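Local coordinates for COG1633: Uncharacterized conserved protein (Magnetospirillum magnetotacticum, PDB 2OH3), which is of unknown function but binds zinc in a rubrerythrin-like, ferritin-type four-helix bundle, at residues 137-140 with 141-145; 22-25 with 26-29. All blocks are in the same frame, centred on the assembly; numbering follows the deposited sequence.

Contact 1: residues 137-140 with 141-145. With ZN (zinc ion), chain B.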
loop_
_atom_site.group_PDB
_atom_site.type_symbol
_atom_site.label_atom_id
_atom_site.label_comp_id
_atom_site.label_asym_id
_atom_site.label_seq_id
_atom_site.Cartn_x
_atom_site.Cartn_y
_atom_site.Cartn_z
ATOM N N GLU A 137 23.464 0.912 4.429
ATOM C CA GLU A 137 24.189 -0.350 4.290
ATOM C C GLU A 137 23.307 -1.368 3.588
ATOM O O GLU A 137 23.811 -2.238 2.912
ATOM C CB GLU A 137 24.588 -0.900 5.640
ATOM C CG GLU A 137 25.655 -0.120 6.290
ATOM C CD GLU A 137 25.969 -0.678 7.664
ATOM O OE1 GLU A 137 26.665 -1.714 7.735
ATOM O OE2 GLU A 137 25.507 -0.096 8.674
ATOM N N HIS A 138 21.997 -1.281 3.769
ATOM C CA HIS A 138 21.085 -2.227 3.081
ATOM C C HIS A 138 21.030 -1.985 1.594
ATOM O O HIS A 138 21.004 -2.929 0.802
ATOM C CB HIS A 138 19.691 -2.136 3.635
ATOM C CG HIS A 138 19.608 -2.505 5.075
ATOM N ND1 HIS A 138 18.459 -2.356 5.821
ATOM C CD2 HIS A 138 20.538 -3.021 5.914
ATOM C CE1 HIS A 138 18.688 -2.750 7.061
ATOM N NE2 HIS A 138 19.932 -3.176 7.143
ATOM N N VAL A 139 21.043 -0.713 1.219
ATOM C CA VAL A 139 21.020 -0.339 -0.180
ATOM C C VAL A 139 22.280 -0.866 -0.829
ATOM O O VAL A 139 22.208 -1.513 -1.864
ATOM C CB VAL A 139 20.896 1.190 -0.350
ATOM C CG1 VAL A 139 20.992 1.587 -1.800
ATOM C CG2 VAL A 139 19.562 1.655 0.234
ATOM N N VAL A 140 23.429 -0.623 -0.209
ATOM C CA VAL A 140 24.699 -1.094 -0.748
ATOM C C VAL A 140 24.707 -2.620 -0.915
ATOM O O VAL A 140 25.154 -3.117 -1.928
ATOM C CB VAL A 140 25.873 -0.650 0.148
ATOM C CG1 VAL A 140 27.172 -1.358 -0.249
ATOM C CG2 VAL A 140 26.040 0.885 0.077
ATOM N N ALA A 141 24.211 -3.353 0.088
ATOM C CA ALA A 141 24.107 -4.811 0.005
ATOM C C ALA A 141 23.215 -5.292 -1.158
ATOM O O ALA A 141 23.570 -6.216 -1.897
ATOM C CB ALA A 141 23.602 -5.361 1.318
ATOM N N LEU A 142 22.052 -4.670 -1.324
ATOM C CA LEU A 142 21.156 -4.976 -2.452
ATOM C C LEU A 142 21.791 -4.634 -3.809
ATOM O O LEU A 142 21.594 -5.368 -4.768
ATOM C CB LEU A 142 19.798 -4.284 -2.294
ATOM C CG LEU A 142 18.914 -4.787 -1.136
ATOM C CD1 LEU A 142 17.802 -3.873 -0.886
ATOM C CD2 LEU A 142 18.373 -6.185 -1.383
ATOM N N ASP A 143 22.557 -3.546 -3.880
ATOM C CA ASP A 143 23.350 -3.206 -5.091
ATOM C C ASP A 143 24.320 -4.310 -5.496
ATOM O O ASP A 143 24.482 -4.585 -6.675
ATOM C CB ASP A 143 24.174 -1.934 -4.887
ATOM C CG ASP A 143 23.350 -0.651 -4.942
ATOM O OD1 ASP A 143 22.236 -0.667 -5.481
ATOM O OD2 ASP A 143 23.851 0.399 -4.469
ATOM N N LYS A 144 24.989 -4.902 -4.512
ATOM C CA LYS A 144 25.930 -6.006 -4.745
ATOM C C LYS A 144 25.199 -7.237 -5.271
ATOM O O LYS A 144 25.709 -7.962 -6.123
ATOM C CB LYS A 144 26.697 -6.348 -3.449
ATOM C CG LYS A 144 27.770 -5.321 -3.104
ATOM C CD LYS A 144 28.251 -5.433 -1.660
ATOM C CE LYS A 144 29.534 -4.614 -1.428
ATOM N NZ LYS A 144 29.988 -4.662 0.013
ATOM N N TRP A 145 23.988 -7.459 -4.776
ATOM C CA TRP A 145 23.160 -8.562 -5.256
ATOM C C TRP A 145 22.684 -8.341 -6.674
ATOM O O TRP A 145 22.772 -9.239 -7.511
ATOM C CB TRP A 145 21.986 -8.814 -4.311
ATOM C CG TRP A 145 22.402 -9.778 -3.300
ATOM C CD1 TRP A 145 22.924 -9.510 -2.058
ATOM C CD2 TRP A 145 22.436 -11.199 -3.460
ATOM N NE1 TRP A 145 23.267 -10.691 -1.428
ATOM C CE2 TRP A 145 22.982 -11.742 -2.271
ATOM C CE3 TRP A 145 22.029 -12.074 -4.482
ATOM C CZ2 TRP A 145 23.134 -13.137 -2.081
ATOM C CZ3 TRP A 145 22.190 -13.454 -4.293
ATOM C CH2 TRP A 145 22.729 -13.965 -3.105
HETATM ZN ZN ZN B . 16.651 -1.480 5.354
#

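Contact 2: residues 22-25 with 26-29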
loop_
_atom_site.group_PDB
_atom_site.type_symbol
_atom_site.label_atom_id
_atom_site.label_comp_id
_atom_site.label_asym_id
_atom_site.label_seq_id
_atom_site.Cartn_x
_atom_site.Cartn_y
_atom_site.Cartn_z
ATOM N N GLU A 22 6.405 -7.091 6.428
ATOM C CA GLU A 22 5.379 -7.674 5.585
ATOM C C GLU A 22 5.791 -7.793 4.139
ATOM O O GLU A 22 5.476 -8.778 3.491
ATOM C CB GLU A 22 4.108 -6.814 5.579
ATOM C CG GLU A 22 3.300 -6.919 6.824
ATOM C CD GLU A 22 2.183 -5.886 6.856
ATOM O OE1 GLU A 22 1.725 -5.457 5.745
ATOM O OE2 GLU A 22 1.769 -5.546 8.003
ATOM N N ARG A 23 6.427 -6.764 3.613
ATOM C CA ARG A 23 6.770 -6.742 2.187
ATOM C C ARG A 23 7.882 -7.739 1.842
ATOM O O ARG A 23 7.871 -8.370 0.782
ATOM C CB ARG A 23 7.233 -5.368 1.762
ATOM C CG ARG A 23 6.191 -4.228 1.831
ATOM C CD ARG A 23 5.140 -4.273 0.769
ATOM N NE ARG A 23 4.226 -5.390 0.930
ATOM C CZ ARG A 23 3.380 -5.587 1.936
ATOM N NH1 ARG A 23 3.246 -4.738 2.933
ATOM N NH2 ARG A 23 2.624 -6.670 1.932
ATOM N N TYR A 24 8.883 -7.787 2.706
ATOM C CA TYR A 24 9.944 -8.805 2.613
ATOM C C TYR A 24 9.510 -10.252 2.798
ATOM O O TYR A 24 10.025 -11.097 2.103
ATOM C CB TYR A 24 11.074 -8.470 3.557
ATOM C CG TYR A 24 12.015 -7.407 3.022
ATOM C CD1 TYR A 24 12.731 -7.629 1.858
ATOM C CD2 TYR A 24 12.236 -6.230 3.710
ATOM C CE1 TYR A 24 13.594 -6.685 1.350
ATOM C CE2 TYR A 24 13.151 -5.295 3.249
ATOM C CZ TYR A 24 13.794 -5.522 2.033
ATOM O OH TYR A 24 14.696 -4.642 1.511
ATOM N N VAL A 25 8.600 -10.561 3.739
ATOM C CA VAL A 25 8.074 -11.908 3.842
ATOM C C VAL A 25 7.427 -12.299 2.539
ATOM O O VAL A 25 7.639 -13.391 2.017
ATOM C CB VAL A 25 7.078 -12.049 4.984
ATOM C CG1 VAL A 25 6.316 -13.353 4.885
ATOM C CG2 VAL A 25 7.819 -11.988 6.330
ATOM N N GLU A 26 6.651 -11.379 1.993
ATOM C CA GLU A 26 5.948 -11.549 0.727
ATOM C C GLU A 26 6.912 -11.824 -0.426
ATOM O O GLU A 26 6.729 -12.776 -1.180
ATOM C CB GLU A 26 5.086 -10.288 0.535
ATOM C CG GLU A 26 4.249 -10.210 -0.628
ATOM C CD GLU A 26 3.292 -9.001 -0.519
ATOM O OE1 GLU A 26 3.746 -7.864 -0.770
ATOM O OE2 GLU A 26 2.100 -9.190 -0.156
ATOM N N LEU A 27 7.966 -11.025 -0.528
ATOM C CA LEU A 27 8.981 -11.255 -1.541
ATOM C C LEU A 27 9.751 -12.571 -1.317
ATOM O O LEU A 27 10.041 -13.281 -2.288
ATOM C CB LEU A 27 9.969 -10.066 -1.636
ATOM C CG LEU A 27 9.472 -8.688 -2.093
ATOM C CD1 LEU A 27 10.583 -7.690 -1.873
ATOM C CD2 LEU A 27 9.025 -8.683 -3.544
ATOM N N ALA A 28 10.061 -12.896 -0.058
ATOM C CA ALA A 28 10.711 -14.168 0.272
ATOM C C ALA A 28 9.859 -15.332 -0.239
ATOM O O ALA A 28 10.344 -16.241 -0.885
ATOM C CB ALA A 28 10.896 -14.284 1.781
ATOM N N ASP A 29 8.567 -15.263 0.051
ATOM C CA ASP A 29 7.628 -16.306 -0.314
ATOM C C ASP A 29 7.610 -16.521 -1.805
ATOM O O ASP A 29 7.527 -17.667 -2.272
ATOM C CB ASP A 29 6.211 -15.967 0.174
ATOM C CG ASP A 29 6.022 -16.228 1.658
ATOM O OD1 ASP A 29 6.896 -16.807 2.315
ATOM O OD2 ASP A 29 4.985 -15.840 2.196
HETATM O O HOH W 1 6.285 -6.908 -1.229
#

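Contact 1: residues 137-140 with 141-145
Val-139 and Asp-143 lie side by side one turn apart on helix 122-148, both side chains pointing the same way, with CG1 of Val-139 4.1 Å from OD2 of Asp-143. That methyl is anti to the backbone N (chi1 175°), which turns it along the helix toward the carboxylate. The Asp-143 carboxyl group takes the other course: CG stands beside its own backbone N (chi1 -75°) and rests 3.4 Å from the O of Val-139, the same carbonyl that accepts a hydrogen bond from Asp-143 N at 2.9 Å. The charge is met by helix 94-118, where OD1 forms a salt bridge with NE of Arg-102. Putting an alanine here would probably leave Arg-102 without its acid partner and weaken the tie to helix 94-118.

One residue on, Val-140 and Lys-144 pair in the same i to i+4 way on an exposed face; CG1 of Val-140 meets CE of Lys-144 at 4.2 Å, while the extended lysine chain runs alongside. Inward, Leu-142 lays CG 3.4 Å from the O of His-138, and its N lies 2.9 Å from that oxygen in a nearly straight bond (167°). On the His-138 ring, ND1 binds the zinc ion at 2.1 Å, together with Glu-105 and Glu-135. Glu-135 and His-138, three residues apart, fit the ExxH metal motif of ferritin-like bundles. The far nitrogen, NE2, is hydrogen-bonded to Glu-134, a second-shell carboxylate that helps fix the ring's rotation.

Among the neighbouring helices, Val-139 and Leu-142 pack on helix 94-118 through Glu-105, Ile-106 and Leu-98, whereas His-138 and Trp-145 face helix 37-61, the histidine against Met-46 and edge-to-face with Phe-49.

Contact 2: residues 22-25 with 26-29
A salt-bridge network of Glu-22, Arg-23 and Glu-26 lies along helix 6-33 of the ferritin-like four-helix bundle, the arginine and Glu-26 pointing the same way. The arginine chain bends at chi2 and chi3 (-73° and 69°), folding its guanidinium back toward the following turn. There NE gives a 3.0 Å bond to OE1 of Glu-26, which lies in the guanidinium plane; seen from the acid, the donor comes from above the carboxylate, the two planes being 52° apart. NH2 adds weak bonds to both carboxylate oxygens, and NH1 holds OE1 of Glu-22 at 3.3 Å, on that oxygen's anti side. Glu-19 is a second acid for NH1, and Ser-71 of the second subunit bonds OE1 of Glu-26, so the network lies where the two subunits meet.

Tyr-24 and Leu-27 pack in the bundle interior instead, against helices 37-61 and 94-118. The two CD1 atoms come within 4.3 Å, the leucine methyl standing obliquely to the tyrosine ring, whose hydroxyl is hydrogen-bonded to the zinc ligand Glu-105. Val-25 and Asp-29 lie alongside each other, CG1 3.9 Å from OD2, and the aspartate pairs with Arg-44 on helix 37-61. Back at the network, one water donates to both the backbone O of Arg-23, at 2.9 Å, and OE1 of Glu-26, at 2.8 Å.

Contacts 1 and 2 are each about two turns of a different helix, 122-148 and 6-33, with centres about 17 Å apart; both pack against helices 37-61 and 94-118. They meet in the bundle interior, where CD1 of Leu-142 comes within 4.0 Å of OH of Tyr-24. Glu-105 joins them chemically, binding zinc beside the histidine of contact 1 while taking a hydrogen bond with the tyrosine of contact 2. Contact 2 is the more buried, and Glu-22, Arg-23 and Glu-26 form its network at the subunit interface. Contact 1 is half surface: no other chain of the assembly touches it, and its inner side serves the metal.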